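Local coordinates for protein immunoreactive 84kD antigen PG93 (Porphyromonas gingivalis, PDB 5M11) that serves as an essential cell-surface component of the bacterium's type IX secretion system and binds zinc and calcium ions, at residues Q361-G366 against D400-A405; D375-N380 against I427-K432; P383-V388 against L395-D400. One frame throughout, in Å; residues are numbered along the deposited sequence.

Interaction 1 (Q361-G366 against D400-A405)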
loop_
_atom_site.group_PDB
_atom_site.type_symbol
_atom_site.label_atom_id
_atom_site.label_comp_id
_atom_site.label_asym_id
_atom_site.label_seq_id
_atom_site.Cartn_x
_atom_site.Cartn_y
_atom_site.Cartn_z
ATOM N N GLN A 361 -16.861 8.598 -16.051
ATOM C CA GLN A 361 -18.275 8.967 -16.121
ATOM C C GLN A 361 -18.514 10.152 -17.072
ATOM O O GLN A 361 -19.552 10.176 -17.727
ATOM C CB GLN A 361 -18.817 9.295 -14.730
ATOM C CG GLN A 361 -19.291 8.080 -13.936
ATOM C CD GLN A 361 -19.663 8.446 -12.514
ATOM O OE1 GLN A 361 -19.242 7.790 -11.567
ATOM N NE2 GLN A 361 -20.448 9.511 -12.317
ATOM N N GLU A 362 -17.557 11.118 -17.144
ATOM C CA GLU A 362 -17.610 12.308 -18.014
ATOM C C GLU A 362 -17.338 11.942 -19.466
ATOM O O GLU A 362 -17.999 12.471 -20.359
ATOM C CB GLU A 362 -16.588 13.375 -17.571
ATOM C CG GLU A 362 -16.970 14.155 -16.322
ATOM C CD GLU A 362 -15.870 14.962 -15.650
ATOM O OE1 GLU A 362 -14.671 14.719 -15.926
ATOM O OE2 GLU A 362 -16.217 15.818 -14.804
ATOM N N GLN A 363 -16.334 11.066 -19.696
ATOM C CA GLN A 363 -15.888 10.597 -21.010
ATOM C C GLN A 363 -16.951 9.748 -21.696
ATOM O O GLN A 363 -17.069 9.794 -22.922
ATOM C CB GLN A 363 -14.589 9.796 -20.882
ATOM C CG GLN A 363 -13.354 10.661 -20.705
ATOM C CD GLN A 363 -12.157 9.881 -20.232
ATOM O OE1 GLN A 363 -11.051 10.018 -20.757
ATOM N NE2 GLN A 363 -12.337 9.065 -19.208
ATOM N N LEU A 364 -17.712 8.964 -20.919
ATOM C CA LEU A 364 -18.751 8.115 -21.488
ATOM C C LEU A 364 -20.121 8.763 -21.388
ATOM O O LEU A 364 -20.959 8.547 -22.274
ATOM C CB LEU A 364 -18.767 6.734 -20.842
ATOM C CG LEU A 364 -17.674 5.811 -21.332
ATOM C CD1 LEU A 364 -17.522 4.610 -20.431
ATOM C CD2 LEU A 364 -17.915 5.393 -22.743
ATOM N N GLY A 365 -20.334 9.537 -20.319
ATOM C CA GLY A 365 -21.577 10.249 -20.051
ATOM C C GLY A 365 -22.751 9.355 -19.703
ATOM O O GLY A 365 -22.833 8.196 -20.143
ATOM N N GLY A 366 -23.672 9.908 -18.927
ATOM C CA GLY A 366 -24.882 9.194 -18.557
ATOM C C GLY A 366 -24.918 8.617 -17.164
ATOM O O GLY A 366 -24.049 8.895 -16.333
ATOM N N ASP A 400 -6.751 4.586 -26.529
ATOM C CA ASP A 400 -5.922 5.781 -26.714
ATOM C C ASP A 400 -6.122 6.861 -25.608
ATOM O O ASP A 400 -6.289 8.049 -25.908
ATOM C CB ASP A 400 -6.114 6.382 -28.123
ATOM C CG ASP A 400 -5.324 5.639 -29.182
ATOM O OD1 ASP A 400 -5.919 4.785 -29.873
ATOM O OD2 ASP A 400 -4.099 5.881 -29.293
ATOM N N GLY A 401 -6.049 6.424 -24.347
ATOM C CA GLY A 401 -6.116 7.288 -23.169
ATOM C C GLY A 401 -7.465 7.841 -22.758
ATOM O O GLY A 401 -7.521 8.836 -22.019
ATOM N N LYS A 402 -8.556 7.191 -23.210
ATOM C CA LYS A 402 -9.938 7.582 -22.910
ATOM C C LYS A 402 -10.837 6.351 -22.875
ATOM O O LYS A 402 -10.505 5.345 -23.509
ATOM C CB LYS A 402 -10.464 8.585 -23.967
ATOM C CG LYS A 402 -9.918 10.012 -23.868
ATOM C CD LYS A 402 -10.393 10.890 -25.009
ATOM C CE LYS A 402 -9.692 12.230 -25.022
ATOM N NZ LYS A 402 -10.278 13.149 -26.038
ATOM N N ALA A 403 -11.974 6.418 -22.154
ATOM C CA ALA A 403 -12.918 5.296 -22.102
ATOM C C ALA A 403 -13.874 5.432 -23.255
ATOM O O ALA A 403 -14.743 6.306 -23.236
ATOM C CB ALA A 403 -13.667 5.275 -20.777
ATOM N N ILE A 404 -13.709 4.600 -24.283
ATOM C CA ILE A 404 -14.546 4.705 -25.483
ATOM C C ILE A 404 -15.924 3.972 -25.354
ATOM O O ILE A 404 -16.833 4.352 -26.098
ATOM C CB ILE A 404 -13.791 4.266 -26.771
ATOM C CG1 ILE A 404 -13.298 2.810 -26.708
ATOM C CG2 ILE A 404 -12.644 5.222 -27.094
ATOM C CD1 ILE A 404 -13.219 2.119 -28.097
ATOM N N ALA A 405 -16.110 2.957 -24.446
ATOM C CA ALA A 405 -17.416 2.272 -24.352
ATOM C C ALA A 405 -17.695 1.604 -23.011
ATOM O O ALA A 405 -16.774 1.101 -22.380
ATOM C CB ALA A 405 -17.537 1.217 -25.451
#
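Leu364 lays its forked end against the strand at Ala403, and this is where the two segments are packed most closely. Its CD1 meets the methyl CB of Ala403 at 3.9 Å. The other branch, CD2, passes over the backbone instead, 3.3 Å from Ala403 O and 3.5 Å from Ala405 N, so one side chain spans two peptide units. The leucine's CG stands beside the backbone N (chi1 -77°), which swings the fork over to the strand although the CB bond itself points along the contact. Leu364 also touches Phe396, and Ala403 rests on Phe398, so the apolar layer carries on into the neighbouring strand 394-399. Strand 402-407 is one of the two edge strands of a four-stranded antiparallel up-and-down sheet, consistent with the last strand of a propeller blade, and helix 357-364 belongs to the link from the preceding sheet. A classic beta bulge, with Ile404 and Ala405 both facing Glu397, falls under the leucine's CD2 branch. Gly365, with positive phi, takes the chain out of the helix, its N still bonded to Gln361 O at 2.8 Å. Toward Lys402 the contact becomes polar and solvent-facing, with no hydrogen bond across it. Gln363 reaches over with an extended chain at about a right angle to the lysine, OE1 coming 3.3 Å from Lys402 CG, while its CD stays 4.0 Å from Ala403 N. The amide's NE2 turns back to its own helix, in a weak bond to Thr359 O. Lys402 itself is exposed, and its straight chain carries NZ away from the helix and toward solvent.

Interaction 2 (D375-N380 against I427-K432)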
loop_
_atom_site.group_PDB
_atom_site.type_symbol
_atom_site.label_atom_id
_atom_site.label_comp_id
_atom_site.label_asym_id
_atom_site.label_seq_id
_atom_site.Cartn_x
_atom_site.Cartn_y
_atom_site.Cartn_z
ATOM N N ASP A 375 -10.894 -6.038 -12.502
ATOM C CA ASP A 375 -10.034 -6.813 -13.405
ATOM C C ASP A 375 -9.695 -6.033 -14.685
ATOM O O ASP A 375 -10.487 -5.230 -15.183
ATOM C CB ASP A 375 -10.627 -8.203 -13.754
ATOM C CG ASP A 375 -9.617 -9.353 -13.914
ATOM O OD1 ASP A 375 -8.408 -9.076 -14.143
ATOM O OD2 ASP A 375 -10.040 -10.524 -13.847
ATOM N N ILE A 376 -8.477 -6.269 -15.181
ATOM C CA ILE A 376 -7.926 -5.683 -16.393
ATOM C C ILE A 376 -7.626 -6.798 -17.386
ATOM O O ILE A 376 -7.317 -7.934 -16.987
ATOM C CB ILE A 376 -6.641 -4.844 -16.110
ATOM C CG1 ILE A 376 -6.702 -4.063 -14.752
ATOM C CG2 ILE A 376 -6.298 -3.909 -17.292
ATOM C CD1 ILE A 376 -7.608 -2.788 -14.694
ATOM N N ALA A 377 -7.741 -6.469 -18.685
ATOM C CA ALA A 377 -7.389 -7.331 -19.808
ATOM C C ALA A 377 -6.809 -6.444 -20.877
ATOM O O ALA A 377 -7.500 -5.560 -21.363
ATOM C CB ALA A 377 -8.592 -8.116 -20.311
ATOM N N VAL A 378 -5.518 -6.608 -21.169
ATOM C CA VAL A 378 -4.795 -5.801 -22.157
ATOM C C VAL A 378 -4.715 -6.569 -23.473
ATOM O O VAL A 378 -4.421 -7.767 -23.469
ATOM C CB VAL A 378 -3.373 -5.434 -21.652
ATOM C CG1 VAL A 378 -2.713 -4.417 -22.570
ATOM C CG2 VAL A 378 -3.409 -4.924 -20.226
ATOM N N SER A 379 -4.922 -5.892 -24.599
ATOM C CA SER A 379 -4.798 -6.582 -25.873
ATOM C C SER A 379 -3.320 -6.834 -26.203
ATOM O O SER A 379 -2.431 -6.236 -25.594
ATOM C CB SER A 379 -5.467 -5.789 -26.986
ATOM O OG SER A 379 -4.752 -4.593 -27.232
ATOM N N ASN A 380 -3.076 -7.775 -27.131
ATOM C CA ASN A 380 -1.767 -8.122 -27.689
ATOM C C ASN A 380 -1.512 -7.131 -28.815
ATOM O O ASN A 380 -2.401 -6.911 -29.644
ATOM C CB ASN A 380 -1.751 -9.586 -28.205
ATOM C CG ASN A 380 -2.975 -10.443 -27.880
ATOM O OD1 ASN A 380 -3.211 -10.813 -26.725
ATOM N ND2 ASN A 380 -3.755 -10.815 -28.903
ATOM N N ILE A 427 -11.394 -11.636 -16.743
ATOM C CA ILE A 427 -11.314 -11.232 -18.165
ATOM C C ILE A 427 -9.896 -11.396 -18.730
ATOM O O ILE A 427 -8.928 -10.907 -18.133
ATOM C CB ILE A 427 -11.847 -9.796 -18.462
ATOM C CG1 ILE A 427 -11.236 -8.722 -17.514
ATOM C CG2 ILE A 427 -13.367 -9.791 -18.446
ATOM C CD1 ILE A 427 -11.369 -7.234 -17.985
ATOM N N ALA A 428 -9.789 -12.039 -19.916
ATOM C CA ALA A 428 -8.512 -12.232 -20.604
ATOM C C ALA A 428 -8.708 -12.221 -22.124
ATOM O O ALA A 428 -9.842 -12.295 -22.599
ATOM C CB ALA A 428 -7.869 -13.535 -20.156
ATOM N N PHE A 429 -7.599 -12.096 -22.881
ATOM C CA PHE A 429 -7.579 -12.119 -24.356
ATOM C C PHE A 429 -6.962 -13.426 -24.873
ATOM O O PHE A 429 -6.013 -13.945 -24.265
ATOM C CB PHE A 429 -6.774 -10.925 -24.927
ATOM C CG PHE A 429 -7.504 -9.612 -25.076
ATOM C CD1 PHE A 429 -8.252 -9.338 -26.213
ATOM C CD2 PHE A 429 -7.398 -8.623 -24.104
ATOM C CE1 PHE A 429 -8.901 -8.105 -26.363
ATOM C CE2 PHE A 429 -8.049 -7.386 -24.255
ATOM C CZ PHE A 429 -8.794 -7.136 -25.380
ATOM N N ASP A 430 -7.448 -13.934 -26.016
ATOM C CA ASP A 430 -6.846 -15.149 -26.577
ATOM C C ASP A 430 -5.749 -14.775 -27.590
ATOM O O ASP A 430 -5.550 -13.590 -27.885
ATOM C CB ASP A 430 -7.896 -16.112 -27.174
ATOM C CG ASP A 430 -8.737 -15.593 -28.318
ATOM O OD1 ASP A 430 -8.299 -14.642 -28.997
ATOM O OD2 ASP A 430 -9.794 -16.199 -28.597
ATOM N N ASN A 431 -5.024 -15.790 -28.103
ATOM C CA ASN A 431 -3.944 -15.590 -29.081
ATOM C C ASN A 431 -4.505 -15.014 -30.404
ATOM O O ASN A 431 -3.739 -14.444 -31.189
ATOM C CB ASN A 431 -3.207 -16.911 -29.336
ATOM C CG ASN A 431 -3.998 -17.895 -30.173
ATOM O OD1 ASN A 431 -5.138 -18.263 -29.849
ATOM N ND2 ASN A 431 -3.423 -18.301 -31.296
ATOM N N LYS A 432 -5.839 -15.174 -30.642
ATOM C CA LYS A 432 -6.525 -14.692 -31.837
ATOM C C LYS A 432 -7.078 -13.240 -31.680
ATOM O O LYS A 432 -7.623 -12.687 -32.640
ATOM C CB LYS A 432 -7.633 -15.665 -32.227
ATOM C CG LYS A 432 -7.145 -16.707 -33.224
ATOM C CD LYS A 432 -7.918 -18.017 -33.134
ATOM C CE LYS A 432 -7.332 -18.994 -32.133
ATOM N NZ LYS A 432 -5.983 -19.474 -32.537
#
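Phe429 pushes its ring against the backbone of Ala377-Ser379, and following it outward maps most of the contact. CB begins near the amide of Asn380, 4.0 Å from its OD1. From there the ring stands beside the backbone N (chi1 -84°), which sets CG near Val378 O, sends CD2 past the same oxygen and brings CE2 to 3.5 Å from Ala377 O, a carbonyl at the ring edge. CE1 lies near Ser379 CB, and at the far end CZ reaches that same atom, 3.9 Å away. One ring face is covered by Ser379 CA, a CH-pi contact lying 3.9 Å from the ring centroid and 18° off its normal. Nearer the start of the strands the interface is aliphatic: the methyl CB of Ala377 sits between Phe429 CD2 and Ile427 CD1, 3.7 Å from the latter, and Ile427 CG1 slides past Asp375 CB in the opposite direction. Polar links across the segments are few and weak. Ile427 N gives a weak bond to Asp375 OD2 (3.4 Å), and Asn380 ND2 a weak one to Asp430 O (3.5 Å). The carboxylate of Asp430 is held by Asn434 N and by Trp436 NE1 of the following strand. With directions only 7° apart and no backbone bonds between them, the strands meet through side chains packed on side chains and on backbone, as the first strands of successive blades do in a beta-propeller. Each keeps its own sheet: 373-378 pairs with 386-390, the hydroxyl of Ser379 bonding His385 O, and 422-429 pairs with 435-439, whose Leu435 touches both Ala377 and Phe429. Farther out, Ile376 and Val378 touch Tyr327 of strand 325-329 and Ala428 touches Ile475 of strand 469-475.

Interaction 3 (P383-V388 against L395-D400). With ZN (zinc ion), chain D.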
loop_
_atom_site.group_PDB
_atom_site.type_symbol
_atom_site.label_atom_id
_atom_site.label_comp_id
_atom_site.label_asym_id
_atom_site.label_seq_id
_atom_site.Cartn_x
_atom_site.Cartn_y
_atom_site.Cartn_z
ATOM N N PRO A 383 -1.110 -1.598 -26.639
ATOM C CA PRO A 383 -1.089 -1.276 -25.198
ATOM C C PRO A 383 -2.194 -0.343 -24.727
ATOM O O PRO A 383 -2.640 -0.501 -23.592
ATOM C CB PRO A 383 0.269 -0.583 -24.999
ATOM C CG PRO A 383 0.705 -0.165 -26.357
ATOM C CD PRO A 383 0.160 -1.210 -27.281
ATOM N N ASP A 384 -2.616 0.629 -25.569
ATOM C CA ASP A 384 -3.649 1.584 -25.182
ATOM C C ASP A 384 -5.047 0.999 -25.348
ATOM O O ASP A 384 -6.010 1.644 -24.959
ATOM C CB ASP A 384 -3.514 2.951 -25.888
ATOM C CG ASP A 384 -3.103 2.937 -27.346
ATOM O OD1 ASP A 384 -1.947 3.340 -27.640
ATOM O OD2 ASP A 384 -3.967 2.622 -28.209
ATOM N N HIS A 385 -5.153 -0.238 -25.836
ATOM C CA HIS A 385 -6.424 -0.931 -26.000
ATOM C C HIS A 385 -6.543 -2.009 -24.932
ATOM O O HIS A 385 -5.915 -3.068 -25.027
ATOM C CB HIS A 385 -6.576 -1.511 -27.424
ATOM C CG HIS A 385 -7.950 -2.025 -27.759
ATOM N ND1 HIS A 385 -8.124 -3.185 -28.515
ATOM C CD2 HIS A 385 -9.172 -1.519 -27.452
ATOM C CE1 HIS A 385 -9.434 -3.346 -28.626
ATOM N NE2 HIS A 385 -10.104 -2.370 -28.005
ATOM N N PHE A 386 -7.316 -1.711 -23.886
ATOM C CA PHE A 386 -7.550 -2.637 -22.788
ATOM C C PHE A 386 -8.993 -2.541 -22.334
ATOM O O PHE A 386 -9.651 -1.531 -22.581
ATOM C CB PHE A 386 -6.570 -2.401 -21.609
ATOM C CG PHE A 386 -6.608 -1.029 -20.969
ATOM C CD1 PHE A 386 -7.407 -0.782 -19.862
ATOM C CD2 PHE A 386 -5.817 0.008 -21.459
ATOM C CE1 PHE A 386 -7.431 0.482 -19.266
ATOM C CE2 PHE A 386 -5.850 1.274 -20.871
ATOM C CZ PHE A 386 -6.646 1.501 -19.770
ATOM N N PHE A 387 -9.475 -3.602 -21.669
ATOM C CA PHE A 387 -10.817 -3.713 -21.104
ATOM C C PHE A 387 -10.753 -3.767 -19.577
ATOM O O PHE A 387 -9.744 -4.212 -18.999
ATOM C CB PHE A 387 -11.551 -4.951 -21.653
ATOM C CG PHE A 387 -12.160 -4.776 -23.026
ATOM C CD1 PHE A 387 -13.476 -4.340 -23.172
ATOM C CD2 PHE A 387 -11.426 -5.054 -24.170
ATOM C CE1 PHE A 387 -14.037 -4.173 -24.443
ATOM C CE2 PHE A 387 -11.982 -4.871 -25.438
ATOM C CZ PHE A 387 -13.286 -4.444 -25.565
ATOM N N VAL A 388 -11.826 -3.279 -18.922
ATOM C CA VAL A 388 -11.934 -3.267 -17.461
ATOM C C VAL A 388 -13.297 -3.833 -17.027
ATOM O O VAL A 388 -14.340 -3.405 -17.513
ATOM C CB VAL A 388 -11.674 -1.867 -16.842
ATOM C CG1 VAL A 388 -11.767 -1.907 -15.314
ATOM C CG2 VAL A 388 -10.317 -1.322 -17.276
ATOM N N LEU A 395 -18.760 -3.974 -18.314
ATOM C CA LEU A 395 -17.468 -4.052 -18.990
ATOM C C LEU A 395 -17.143 -2.709 -19.623
ATOM O O LEU A 395 -18.014 -2.064 -20.221
ATOM C CB LEU A 395 -17.498 -5.163 -20.052
ATOM C CG LEU A 395 -16.211 -5.480 -20.812
ATOM C CD1 LEU A 395 -15.082 -5.814 -19.876
ATOM C CD2 LEU A 395 -16.428 -6.630 -21.739
ATOM N N PHE A 396 -15.893 -2.277 -19.485
ATOM C CA PHE A 396 -15.459 -0.988 -19.997
ATOM C C PHE A 396 -14.329 -1.158 -20.985
ATOM O O PHE A 396 -13.451 -1.999 -20.800
ATOM C CB PHE A 396 -15.051 -0.067 -18.839
ATOM C CG PHE A 396 -16.223 0.446 -18.023
ATOM C CD1 PHE A 396 -16.755 1.712 -18.257
ATOM C CD2 PHE A 396 -16.785 -0.331 -17.010
ATOM C CE1 PHE A 396 -17.823 2.193 -17.490
ATOM C CE2 PHE A 396 -17.877 0.141 -16.266
ATOM C CZ PHE A 396 -18.371 1.407 -16.495
ATOM N N GLU A 397 -14.389 -0.377 -22.068
ATOM C CA GLU A 397 -13.392 -0.376 -23.126
ATOM C C GLU A 397 -12.613 0.910 -23.059
ATOM O O GLU A 397 -13.200 2.004 -23.068
ATOM C CB GLU A 397 -14.046 -0.548 -24.512
ATOM C CG GLU A 397 -13.043 -0.815 -25.624
ATOM C CD GLU A 397 -13.579 -1.315 -26.952
ATOM O OE1 GLU A 397 -14.802 -1.543 -27.068
ATOM O OE2 GLU A 397 -12.760 -1.506 -27.878
ATOM N N PHE A 398 -11.289 0.778 -22.982
ATOM C CA PHE A 398 -10.378 1.911 -22.997
ATOM C C PHE A 398 -9.602 1.863 -24.298
ATOM O O PHE A 398 -9.279 0.770 -24.779
ATOM C CB PHE A 398 -9.474 1.910 -21.771
ATOM C CG PHE A 398 -10.210 2.260 -20.496
ATOM C CD1 PHE A 398 -10.208 3.560 -20.006
ATOM C CD2 PHE A 398 -10.922 1.290 -19.792
ATOM C CE1 PHE A 398 -10.905 3.884 -18.837
ATOM C CE2 PHE A 398 -11.626 1.621 -18.630
ATOM C CZ PHE A 398 -11.606 2.911 -18.156
ATOM N N LYS A 399 -9.411 3.037 -24.927
ATOM C CA LYS A 399 -8.715 3.155 -26.204
ATOM C C LYS A 399 -8.091 4.559 -26.337
ATOM O O LYS A 399 -8.794 5.582 -26.250
ATOM C CB LYS A 399 -9.675 2.832 -27.368
ATOM C CG LYS A 399 -9.052 2.774 -28.764
ATOM C CD LYS A 399 -8.489 1.411 -29.145
ATOM C CE LYS A 399 -7.875 1.405 -30.527
ATOM N NZ LYS A 399 -6.585 2.148 -30.587
ATOM N N ASP A 400 -6.751 4.586 -26.529
ATOM C CA ASP A 400 -5.922 5.781 -26.714
ATOM C C ASP A 400 -6.122 6.861 -25.608
ATOM O O ASP A 400 -6.289 8.049 -25.908
ATOM C CB ASP A 400 -6.114 6.382 -28.123
ATOM C CG ASP A 400 -5.324 5.639 -29.182
ATOM O OD1 ASP A 400 -5.919 4.785 -29.873
ATOM O OD2 ASP A 400 -4.099 5.881 -29.293
HETATM ZN ZN ZN D . -4.697 1.532 -29.904
#
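Phe386 takes Phe398 CB over one face of its ring, 3.6 Å from the centroid, while Val388 CG2 lies in plane at its edge. The Phe398 ring is turned only 6° from it, but the centroids are 5.0 Å apart and the two barely overlap. Phe387, projecting from the other face of the sheet, is covered on one face by Glu397 CG at 4.0 Å from its centroid, the two side chains running the same way. At the edge of His385 lie Phe398 O and Glu397 OE2; NE2 gives OE2 a bond of 2.8 Å at 161°, reaching it from the anti side, somewhat out of the carboxylate plane. The other carboxylate oxygen, OE1, bonds Tyr407 OH. These groups are carried by an antiparallel beta hairpin. Phe386 and Phe398 form one hydrogen-bonded pair and Val388 and Phe396 the next, with Phe387 and Glu397 as the non-hydrogen-bonded pair between them. Beyond Phe386 the regular ladder gives way to the zinc site. Asp384 OD2 and Lys399 NZ each bind the zinc ion at 2.1 Å, and both carboxylate oxygens of Asp382 complete the set. The lysine reaches back by bending at chi2 (87°) and again at chi4, its CD approaching the His385 ring obliquely. Asp400 OD1 lies 2.8 Å from Lys399 NZ as a salt bridge and does not bind the metal in this model, though the residue has been seen as a zinc ligand of this protein. A zinc-bound amine is probably neutral yet can still direct an N-H at Asp400, leaving that pair's ionic character uncertain. The metal's charge probably offsets the close Asp384 and Asp400 carboxylates, and the cation ties the loop leading into one strand to the end region of its partner.

In the fold
All three contacts involve one four-stranded antiparallel sheet, 373-378, 386-390, 394-399 and 402-407 in order. Interaction 3 pairs its two middle strands; interaction 2 joins the first strand to the first strand of the next sheet, and interaction 1 sets the last strand against the incoming helix 357-364. The centres of 1 and 2 lie about 20 Å apart, and that of 3 about 10 Å from each. Along the chain the hairpin of interaction 3 is nested inside both other loops, while those of 1 and 2 cross. Backbone bonds from Glu397 to Ala405 and from Phe387 to Ala377 unite this probable propeller blade, while interaction 2 packs it on the next.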